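Local coordinates for chicken beta-microseminoprotein-like 3 (Gallus gallus, PDB 6RWC) that is of unknown function but belongs to the beta-microseminoprotein (PSP-94) family and is an egg-specific paralog found in chicken egg white, at residues S67-K72 with D77-V82. Sequence-based numbering, arbitrary orientation.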
loop_
_atom_site.group_PDB
_atom_site.type_symbol
_atom_site.label_atom_id
_atom_site.label_comp_id
_atom_site.label_asym_id
_atom_site.label_seq_id
_atom_site.Cartn_x
_atom_site.Cartn_y
_atom_site.Cartn_z
ATOM N N SER A 67 2.061 0.654 6.571
ATOM C CA SER A 67 1.092 0.070 7.485
ATOM C C SER A 67 0.651 1.111 8.498
ATOM O O SER A 67 1.346 2.098 8.753
ATOM C CB SER A 67 1.675 -1.148 8.214
ATOM O OG SER A 67 2.795 -0.775 8.999
ATOM N N ILE A 68 -0.522 0.875 9.076
ATOM C CA ILE A 68 -1.064 1.688 10.158
ATOM C C ILE A 68 -1.205 0.776 11.365
ATOM O O ILE A 68 -2.021 -0.155 11.357
ATOM C CB ILE A 68 -2.410 2.325 9.789
ATOM C CG1 ILE A 68 -2.224 3.343 8.666
ATOM C CG2 ILE A 68 -3.031 2.988 11.008
ATOM C CD1 ILE A 68 -3.520 3.922 8.156
ATOM N N ARG A 69 -0.411 1.032 12.397
ATOM C CA ARG A 69 -0.449 0.250 13.624
ATOM C C ARG A 69 -1.199 1.036 14.692
ATOM O O ARG A 69 -0.825 2.169 15.011
ATOM C CB ARG A 69 0.966 -0.092 14.093
ATOM C CG ARG A 69 1.027 -0.859 15.408
ATOM C CD ARG A 69 2.398 -1.497 15.608
ATOM N NE ARG A 69 2.753 -1.614 17.019
ATOM C CZ ARG A 69 3.505 -0.733 17.672
ATOM N NH1 ARG A 69 3.983 0.329 17.039
ATOM N NH2 ARG A 69 3.781 -0.914 18.957
ATOM N N VAL A 70 -2.248 0.432 15.237
ATOM C CA VAL A 70 -3.100 1.076 16.230
ATOM C C VAL A 70 -2.511 0.845 17.618
ATOM O O VAL A 70 -2.362 -0.300 18.059
ATOM C CB VAL A 70 -4.541 0.549 16.141
ATOM C CG1 VAL A 70 -5.393 1.154 17.233
ATOM C CG2 VAL A 70 -5.129 0.853 14.768
ATOM N N VAL A 71 -2.182 1.935 18.311
ATOM C CA VAL A 71 -1.508 1.879 19.600
ATOM C C VAL A 71 -2.261 2.756 20.592
ATOM O O VAL A 71 -3.103 3.573 20.221
ATOM C CB VAL A 71 -0.035 2.322 19.505
ATOM C CG1 VAL A 71 0.723 1.434 18.523
ATOM C CG2 VAL A 71 0.044 3.789 19.096
ATOM N N LYS A 72 -1.934 2.577 21.870
ATOM C CA LYS A 72 -2.543 3.375 22.926
ATOM C C LYS A 72 -2.021 4.807 22.892
ATOM O O LYS A 72 -0.831 5.046 22.673
ATOM C CB LYS A 72 -2.254 2.751 24.292
ATOM C CG LYS A 72 -2.882 1.381 24.506
ATOM C CD LYS A 72 -4.330 1.493 24.962
ATOM C CE LYS A 72 -4.929 0.120 25.230
ATOM N NZ LYS A 72 -6.337 0.206 25.708
ATOM N N ASP A 77 3.872 2.275 22.734
ATOM C CA ASP A 77 4.519 0.970 22.697
ATOM C C ASP A 77 3.530 -0.179 22.835
ATOM O O ASP A 77 3.891 -1.325 22.544
ATOM C CB ASP A 77 5.572 0.864 23.804
ATOM C CG ASP A 77 6.736 1.816 23.600
ATOM O OD1 ASP A 77 7.072 2.106 22.433
ATOM O OD2 ASP A 77 7.316 2.269 24.609
ATOM N N ILE A 78 2.305 0.094 23.273
ATOM C CA ILE A 78 1.288 -0.931 23.477
ATOM C C ILE A 78 0.300 -0.864 22.320
ATOM O O ILE A 78 -0.309 0.184 22.075
ATOM C CB ILE A 78 0.571 -0.749 24.823
ATOM C CG1 ILE A 78 1.575 -0.800 25.977
ATOM C CG2 ILE A 78 -0.504 -1.810 25.000
ATOM C CD1 ILE A 78 0.949 -0.623 27.342
ATOM N N SER A 79 0.140 -1.975 21.608
ATOM C CA SER A 79 -0.815 -2.034 20.511
ATOM C C SER A 79 -2.223 -2.258 21.047
ATOM O O SER A 79 -2.424 -2.920 22.069
ATOM C CB SER A 79 -0.449 -3.150 19.532
ATOM O OG SER A 79 0.851 -2.963 19.002
ATOM N N CYS A 80 -3.202 -1.693 20.349
ATOM C CA CYS A 80 -4.598 -1.889 20.706
ATOM C C CYS A 80 -5.193 -3.039 19.905
ATOM O O CYS A 80 -4.739 -3.358 18.802
ATOM C CB CYS A 80 -5.417 -0.618 20.466
ATOM S SG CYS A 80 -5.084 0.742 21.610
ATOM N N LYS A 81 -6.215 -3.666 20.477
ATOM C CA LYS A 81 -6.947 -4.700 19.761
ATOM C C LYS A 81 -7.727 -4.078 18.612
ATOM O O LYS A 81 -8.462 -3.103 18.801
ATOM C CB LYS A 81 -7.892 -5.436 20.709
ATOM C CG LYS A 81 -8.773 -6.478 20.035
ATOM C CD LYS A 81 -7.950 -7.606 19.428
ATOM C CE LYS A 81 -8.843 -8.672 18.804
ATOM N NZ LYS A 81 -8.047 -9.799 18.242
ATOM N N VAL A 82 -7.555 -4.630 17.415
ATOM C CA VAL A 82 -8.273 -4.185 16.228
ATOM C C VAL A 82 -9.065 -5.364 15.686
ATOM O O VAL A 82 -8.524 -6.466 15.531
ATOM C CB VAL A 82 -7.318 -3.625 15.157
ATOM C CG1 VAL A 82 -8.102 -3.145 13.947
ATOM C CG2 VAL A 82 -6.479 -2.495 15.734
#
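R69 reaches along the edge of strand 67-72 to S79, while on the other face V70 packs against C80 and V82 and K72 against C80. With CG anti to the backbone N (chi1 177°) and the chain extended as far as NE, the R69 guanidinium is carried beside S79, where NE donates to S79 OG at 3.1 Å. The bond is bent, 141° at the hydrogen, and the hydroxyl oxygen is tilted from the guanidinium plane. V71 CG1 covers one face of this group, over its centre, and D77 O lies in plane at its edge, 3.6 Å from R69 NH2, too long to count as a hydrogen bond. Replacing R69 by an alanine is likely to leave S79 OG without this donor and the V71 CG1 methyl without the flat group it packs against.

Across the strand, V70 CB sits 3.6 Å from V82 CG2, the two valine side chains crossing at a slant, and V70 CG1 touches C80 CB at 3.7 Å. The K72 chain, bent at chi2 (-84°), passes alongside the cystine sulfur, with CD 3.5 Å from C80 SG; its CG also meets I78 CG2.

C80 N donates to V70 O (2.8 Å) from above the carbonyl plane, and K72 N to I78 O (2.9 Å) almost end-on to the carbonyl. The two bonds flank V71 and S79 as a non-hydrogen-bonded antiparallel pair, a single bridge, after which the segments diverge. V71 and R69 pair on their other edge with V58 and L60 of strand 57-62. The arrangement is a beta hairpin, 57-62 with 67-72, whose outer edge, on 67-72, is bridged by the C-terminal tail of the beta-microseminoprotein chain, while the C80-C57 disulfide fastens that tail to the partner strand 57-62.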